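Centrosomal protein 43 (Homo sapiens, PDB 2D68) forms homodimers through its N-terminal domain, the part in this chain, and is required for anchoring microtubules to centrosomes and for ciliation. Local coordinates at residues R19-E27 with G50-L61. Residues are numbered along the deposited sequence; the frame is centred on the assembly and turned at random.
Sequences RLVASLVAE and GLEGRENLARDL
Arg-19 NE bonds Glu-52 OE1 at 2.7 Å in a salt bridge. Arg-19 grips this carboxylate side-on with two nitrogens. The second hydrogen bond, Arg-19 NH2 to Glu-52 OE2 at 3.1 Å, lies in the guanidinium plane and uses the syn lone pair of the oxygen. The two flat groups are twisted 38° apart. CG of Arg-19 stands anti to the backbone N (chi1 -160°), and the extended chain beyond it carries the guanidinium out to residues 50-52. There CD2 of Leu-51 lies over one guanidinium face, and a water links Arg-19 NH2 to Gly-50 O. Replacing Arg-19 by an alanine takes the flat group off Leu-51 CD2 and is likely to leave the Glu-52 carboxylate without its charged mate.

Ser-23 lies under the same loop. Ser-23 OG donates to Arg-19 O at 2.8 Å and accepts a weak bond from Glu-52 N. Ser-23 N also holds Arg-19 O, from the opposite face of the carbonyl plane. A second water bridges Ser-23 O and Glu-52 O. Leu-51 places CD1 against Ala-22 CB at 3.8 Å.

Leu-57 is a knob in the hole formed by Leu-20, Ser-23, Leu-24 and Glu-27. Leu-57 CD2 presses on Ser-23 CB at 3.4 Å, a tight carbon pair. Leu-24 CD2 and Leu-61 CD1 meet tip to tip at 4.0 Å.

At the other end, Arg-54 NH1 forms a salt bridge with Glu-27 OE2 at 2.9 Å, from above the carboxylate plane. NE of Arg-54 forms a salt bridge with Glu-65, and Glu-27 OE1 accepts from Leu-74 N.

The axes of helix segments 19-27 and 54-61 run at 135° to each other, N to C, within the LisH-clan dimerisation domain. Leu-24, Leu-57 and Leu-61 also touch Leu-74 of helix 74-80. Helix 7-13 meets Ala-22, helix 35-45 packs on Ala-26, and Ile-79 of the second subunit packs on Leu-20 and Leu-24.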
ATOM      1  N   ARG B  19      -0.314 -10.453  -4.590  1.00 11.44           N
ATOM      2  CA  ARG B  19      -1.717 -10.126  -4.617  1.00 12.36           C
ATOM      3  C   ARG B  19      -2.148  -9.524  -3.271  1.00 11.74           C
ATOM      4  O   ARG B  19      -2.961  -8.587  -3.234  1.00 12.16           O
ATOM      5  CB  ARG B  19      -2.555 -11.350  -5.000  1.00 13.58           C
ATOM      6  CG  ARG B  19      -3.909 -10.957  -5.512  1.00 16.59           C
ATOM      7  CD  ARG B  19      -4.691 -12.129  -6.068  1.00 18.84           C
ATOM      8  NE  ARG B  19      -6.071 -11.700  -6.221  1.00 19.88           N
ATOM      9  CZ  ARG B  19      -6.559 -11.126  -7.313  1.00 19.76           C
ATOM     10  NH1 ARG B  19      -5.780 -10.933  -8.379  1.00 22.63           N
ATOM     11  NH2 ARG B  19      -7.834 -10.761  -7.341  1.00 20.15           N
ATOM     12  N   LEU B  20      -1.598 -10.040  -2.169  1.00 10.98           N
ATOM     13  CA  LEU B  20      -1.889  -9.473  -0.848  1.00 11.04           C
ATOM     14  C   LEU B  20      -1.380  -8.026  -0.732  1.00 10.60           C
ATOM     15  O   LEU B  20      -2.107  -7.144  -0.274  1.00 10.42           O
ATOM     16  CB  LEU B  20      -1.286 -10.360   0.247  1.00 12.02           C
ATOM     17  CG  LEU B  20      -1.473  -9.926   1.681  1.00 14.90           C
ATOM     18  CD1 LEU B  20      -2.945  -9.632   2.002  1.00 18.00           C
ATOM     19  CD2 LEU B  20      -0.915 -11.019   2.593  1.00 16.54           C
ATOM     20  N   VAL B  21      -0.142  -7.786  -1.156  1.00  8.88           N
ATOM     21  CA  VAL B  21       0.399  -6.410  -1.180  1.00  8.42           C
ATOM     22  C   VAL B  21      -0.520  -5.463  -1.963  1.00  7.88           C
ATOM     23  O   VAL B  21      -0.938  -4.392  -1.457  1.00  8.54           O
ATOM     24  CB  VAL B  21       1.816  -6.382  -1.798  1.00  8.42           C
ATOM     25  CG1 VAL B  21       2.269  -4.952  -2.034  1.00  9.51           C
ATOM     26  CG2 VAL B  21       2.802  -7.077  -0.861  1.00  8.66           C
ATOM     27  N   ALA B  22      -0.842  -5.847  -3.197  1.00  7.68           N
ATOM     28  CA  ALA B  22      -1.662  -4.970  -4.042  1.00  7.45           C
ATOM     29  C   ALA B  22      -3.058  -4.745  -3.461  1.00  7.53           C
ATOM     30  O   ALA B  22      -3.564  -3.624  -3.473  1.00  7.70           O
ATOM     31  CB  ALA B  22      -1.749  -5.498  -5.470  1.00  7.85           C
ATOM     32  N   SER B  23      -3.651  -5.803  -2.916  1.00  7.50           N
ATOM     33  CA  SER B  23      -4.947  -5.681  -2.240  1.00  7.19           C
ATOM     34  C   SER B  23      -4.882  -4.706  -1.054  1.00  7.18           C
ATOM     35  O   SER B  23      -5.803  -3.910  -0.848  1.00  7.92           O
ATOM     36  CB  SER B  23      -5.425  -7.062  -1.768  1.00  8.21           C
ATOM     37  OG  SER B  23      -5.609  -7.948  -2.856  1.00  9.50           O
ATOM     38  N   LEU B  24      -3.784  -4.743  -0.297  1.00  7.52           N
ATOM     39  CA  LEU B  24      -3.613  -3.795   0.820  1.00  7.03           C
ATOM     40  C   LEU B  24      -3.504  -2.353   0.334  1.00  7.65           C
ATOM     41  O   LEU B  24      -4.023  -1.423   0.982  1.00  8.24           O
ATOM     42  CB  LEU B  24      -2.390  -4.158   1.667  1.00  8.26           C
ATOM     43  CG  LEU B  24      -2.559  -5.380   2.568  1.00  8.08           C
ATOM     44  CD1 LEU B  24      -1.184  -5.889   2.996  1.00  9.34           C
ATOM     45  CD2 LEU B  24      -3.450  -5.088   3.786  1.00  8.41           C
ATOM     46  N   VAL B  25      -2.818  -2.148  -0.787  1.00  7.60           N
ATOM     47  CA  VAL B  25      -2.748  -0.815  -1.395  1.00  7.43           C
ATOM     48  C   VAL B  25      -4.145  -0.331  -1.827  1.00  7.34           C
ATOM     49  O   VAL B  25      -4.549   0.788  -1.476  1.00  7.84           O
ATOM     50  CB  VAL B  25      -1.744  -0.800  -2.560  1.00  6.91           C
ATOM     51  CG1 VAL B  25      -1.769   0.568  -3.305  1.00  8.51           C
ATOM     52  CG2 VAL B  25      -0.331  -1.057  -2.033  1.00  7.91           C
ATOM     53  N   ALA B  26      -4.896  -1.175  -2.533  1.00  7.25           N
ATOM     54  CA  ALA B  26      -6.268  -0.812  -2.922  1.00  8.03           C
ATOM     55  C   ALA B  26      -7.138  -0.502  -1.696  1.00  8.10           C
ATOM     56  O   ALA B  26      -7.930   0.451  -1.725  1.00  8.69           O
ATOM     57  CB  ALA B  26      -6.887  -1.900  -3.788  1.00  8.57           C
ATOM     58  N   GLU B  27      -6.962  -1.268  -0.611  1.00  7.54           N
ATOM     59  CA  GLU B  27      -7.763  -1.044   0.592  1.00  7.38           C
ATOM     60  C   GLU B  27      -7.424   0.298   1.223  1.00  8.05           C
ATOM     61  O   GLU B  27      -8.302   0.970   1.732  1.00  8.45           O
ATOM     62  CB  GLU B  27      -7.612  -2.188   1.604  1.00  7.92           C
ATOM     63  CG  GLU B  27      -8.726  -2.183   2.697  1.00  9.24           C
ATOM     64  CD  GLU B  27      -8.406  -1.325   3.925  1.00 12.30           C
ATOM     65  OE1 GLU B  27      -7.221  -1.159   4.267  1.00 11.78           O
ATOM     66  OE2 GLU B  27      -9.356  -0.832   4.562  1.00 13.00           O
ATOM     67  N   GLY B  50     -11.603  -5.745  -9.135  1.00 11.44           N
ATOM     68  CA  GLY B  50     -11.303  -5.492  -7.727  1.00 11.59           C
ATOM     69  C   GLY B  50     -10.474  -6.592  -7.114  1.00 11.39           C
ATOM     70  O   GLY B  50     -10.614  -7.779  -7.431  1.00 11.23           O
ATOM     71  N   LEU B  51      -9.571  -6.180  -6.234  1.00 10.81           N
ATOM     72  CA  LEU B  51      -8.755  -7.131  -5.486  1.00 10.63           C
ATOM     73  C   LEU B  51      -9.518  -7.614  -4.245  1.00 10.63           C
ATOM     74  O   LEU B  51     -10.701  -7.289  -4.069  1.00 10.71           O
ATOM     75  CB  LEU B  51      -7.417  -6.484  -5.139  1.00 11.57           C
ATOM     76  CG  LEU B  51      -6.557  -6.182  -6.383  1.00 13.14           C
ATOM     77  CD1 LEU B  51      -5.474  -5.130  -6.096  1.00 13.96           C
ATOM     78  CD2 LEU B  51      -5.954  -7.472  -6.935  1.00 16.66           C
ATOM     79  N   GLU B  52      -8.858  -8.405  -3.397  1.00  9.94           N
ATOM     80  CA  GLU B  52      -9.542  -8.945  -2.208  1.00 10.25           C
ATOM     81  C   GLU B  52      -9.934  -7.875  -1.207  1.00  9.62           C
ATOM     82  O   GLU B  52      -9.229  -6.886  -1.031  1.00 10.16           O
ATOM     83  CB  GLU B  52      -8.708 -10.041  -1.541  1.00 10.26           C
ATOM     84  CG  GLU B  52      -8.802 -11.399  -2.259  1.00 12.07           C
ATOM     85  CD  GLU B  52      -8.214 -11.350  -3.651  1.00 12.95           C
ATOM     86  OE1 GLU B  52      -7.011 -11.048  -3.771  1.00 14.83           O
ATOM     87  OE2 GLU B  52      -8.959 -11.595  -4.628  1.00 14.14           O
ATOM     88  N   GLY B  53     -11.074  -8.072  -0.556  1.00  9.48           N
ATOM     89  CA  GLY B  53     -11.597  -7.071   0.380  1.00  8.60           C
ATOM     90  C   GLY B  53     -10.860  -7.006   1.703  1.00  8.72           C
ATOM     91  O   GLY B  53     -10.187  -7.956   2.104  1.00  8.42           O
ATOM     92  N   ARG B  54     -11.038  -5.891   2.398  1.00  8.86           N
ATOM     93  CA  ARG B  54     -10.425  -5.685   3.708  1.00  8.88           C
ATOM     94  C   ARG B  54     -10.515  -6.885   4.669  1.00  9.16           C
ATOM     95  O   ARG B  54      -9.507  -7.277   5.256  1.00  9.71           O
ATOM     96  CB  ARG B  54     -11.050  -4.470   4.384  1.00  8.80           C
ATOM     97  CG  ARG B  54     -10.461  -4.180   5.757  1.00 10.06           C
ATOM     98  CD  ARG B  54     -11.141  -3.019   6.404  1.00  9.89           C
ATOM     99  NE  ARG B  54     -10.665  -2.884   7.777  1.00 10.75           N
ATOM    100  CZ  ARG B  54      -9.952  -1.860   8.238  1.00 11.12           C
ATOM    101  NH1 ARG B  54      -9.602  -0.858   7.436  1.00  9.86           N
ATOM    102  NH2 ARG B  54      -9.586  -1.860   9.521  1.00 11.83           N
ATOM    103  N   GLU B  55     -11.708  -7.451   4.856  1.00  9.50           N
ATOM    104  CA  GLU B  55     -11.846  -8.507   5.874  1.00  9.13           C
ATOM    105  C   GLU B  55     -11.241  -9.848   5.432  1.00  9.52           C
ATOM    106  O   GLU B  55     -10.734 -10.618   6.251  1.00 11.01           O
ATOM    107  CB  GLU B  55     -13.304  -8.667   6.324  1.00  9.95           C
ATOM    108  CG  GLU B  55     -14.020  -7.338   6.654  1.00 10.21           C
ATOM    109  CD  GLU B  55     -13.230  -6.421   7.591  1.00 11.81           C
ATOM    110  OE1 GLU B  55     -12.354  -6.914   8.353  1.00 12.97           O
ATOM    111  OE2 GLU B  55     -13.513  -5.203   7.578  1.00 13.94           O
ATOM    112  N   ASN B  56     -11.237 -10.077   4.120  1.00  9.82           N
ATOM    113  CA  ASN B  56     -10.508 -11.191   3.515  1.00 10.08           C
ATOM    114  C   ASN B  56      -9.014 -11.033   3.845  1.00  9.98           C
ATOM    115  O   ASN B  56      -8.349 -11.966   4.308  1.00 10.56           O
ATOM    116  CB  ASN B  56     -10.772 -11.165   2.006  1.00 10.71           C
ATOM    117  CG  ASN B  56     -10.005 -12.218   1.233  1.00 12.40           C
ATOM    118  OD1 ASN B  56      -8.813 -12.417   1.428  1.00 19.62           O
ATOM    119  ND2 ASN B  56     -10.687 -12.847   0.297  1.00 16.71           N
ATOM    120  N   LEU B  57      -8.488  -9.831   3.616  1.00  9.13           N
ATOM    121  CA  LEU B  57      -7.081  -9.582   3.901  1.00  9.10           C
ATOM    122  C   LEU B  57      -6.764  -9.741   5.382  1.00  9.36           C
ATOM    123  O   LEU B  57      -5.752 -10.338   5.723  1.00 10.22           O
ATOM    124  CB  LEU B  57      -6.705  -8.170   3.448  1.00  9.87           C
ATOM    125  CG  LEU B  57      -6.982  -7.871   1.985  1.00  9.56           C
ATOM    126  CD1 LEU B  57      -6.600  -6.436   1.708  1.00 10.01           C
ATOM    127  CD2 LEU B  57      -6.241  -8.781   1.046  1.00 13.35           C
ATOM    128  N   ALA B  58      -7.625  -9.210   6.251  1.00 10.10           N
ATOM    129  CA  ALA B  58      -7.390  -9.316   7.691  1.00 10.18           C
ATOM    130  C   ALA B  58      -7.348 -10.778   8.124  1.00 10.98           C
ATOM    131  O   ALA B  58      -6.469 -11.187   8.883  1.00 11.52           O
ATOM    132  CB  ALA B  58      -8.445  -8.556   8.457  1.00 10.21           C
ATOM    133  N   ARG B  59      -8.287 -11.567   7.610  1.00 12.15           N
ATOM    134  CA  ARG B  59      -8.289 -13.010   7.863  1.00 13.79           C
ATOM    135  C   ARG B  59      -6.961 -13.658   7.448  1.00 13.56           C
ATOM    136  O   ARG B  59      -6.358 -14.424   8.216  1.00 13.98           O
ATOM    137  CB  ARG B  59      -9.476 -13.668   7.149  1.00 14.07           C
ATOM    138  CG  ARG B  59      -9.767 -15.120   7.538  1.00 14.94           C
ATOM    139  CD  ARG B  59     -10.949 -15.675   6.718  1.00 16.45           C
ATOM    140  NE  ARG B  59     -11.982 -14.666   6.593  1.00 19.76           N
ATOM    141  CZ  ARG B  59     -12.432 -14.124   5.457  1.00 18.08           C
ATOM    142  NH1 ARG B  59     -12.004 -14.517   4.256  1.00 16.80           N
ATOM    143  NH2 ARG B  59     -13.356 -13.185   5.539  1.00 18.28           N
ATOM    144  N   ASP B  60      -6.486 -13.312   6.252  1.00 14.42           N
ATOM    145  CA  ASP B  60      -5.235 -13.821   5.723  1.00 15.56           C
ATOM    146  C   ASP B  60      -4.049 -13.472   6.618  1.00 15.06           C
ATOM    147  O   ASP B  60      -3.158 -14.299   6.846  1.00 16.55           O
ATOM    148  CB  ASP B  60      -4.993 -13.216   4.347  1.00 16.83           C
ATOM    149  CG  ASP B  60      -5.079 -14.222   3.232  1.00 21.56           C
ATOM    150  OD1 ASP B  60      -4.387 -13.979   2.216  1.00 26.39           O
ATOM    151  OD2 ASP B  60      -5.807 -15.234   3.354  1.00 25.75           O
ATOM    152  N   LEU B  61      -4.047 -12.239   7.116  1.00 14.45           N
ATOM    153  CA  LEU B  61      -2.951 -11.710   7.926  1.00 13.82           C
ATOM    154  C   LEU B  61      -3.057 -12.094   9.411  1.00 14.38           C
ATOM    155  O   LEU B  61      -2.131 -11.860  10.196  1.00 14.98           O
ATOM    156  CB  LEU B  61      -2.905 -10.188   7.798  1.00 14.18           C
ATOM    157  CG  LEU B  61      -2.510  -9.626   6.434  1.00 13.01           C
ATOM    158  CD1 LEU B  61      -2.959  -8.197   6.320  1.00 13.27           C
ATOM    159  CD2 LEU B  61      -0.994  -9.707   6.253  1.00 14.06           C
TER
HETATM  160  O   HOH W   1      -9.549  -9.637  -9.318  1.00 21.66           O
HETATM  161  O   HOH W   2      -8.413  -4.521  -2.059  1.00 13.90           O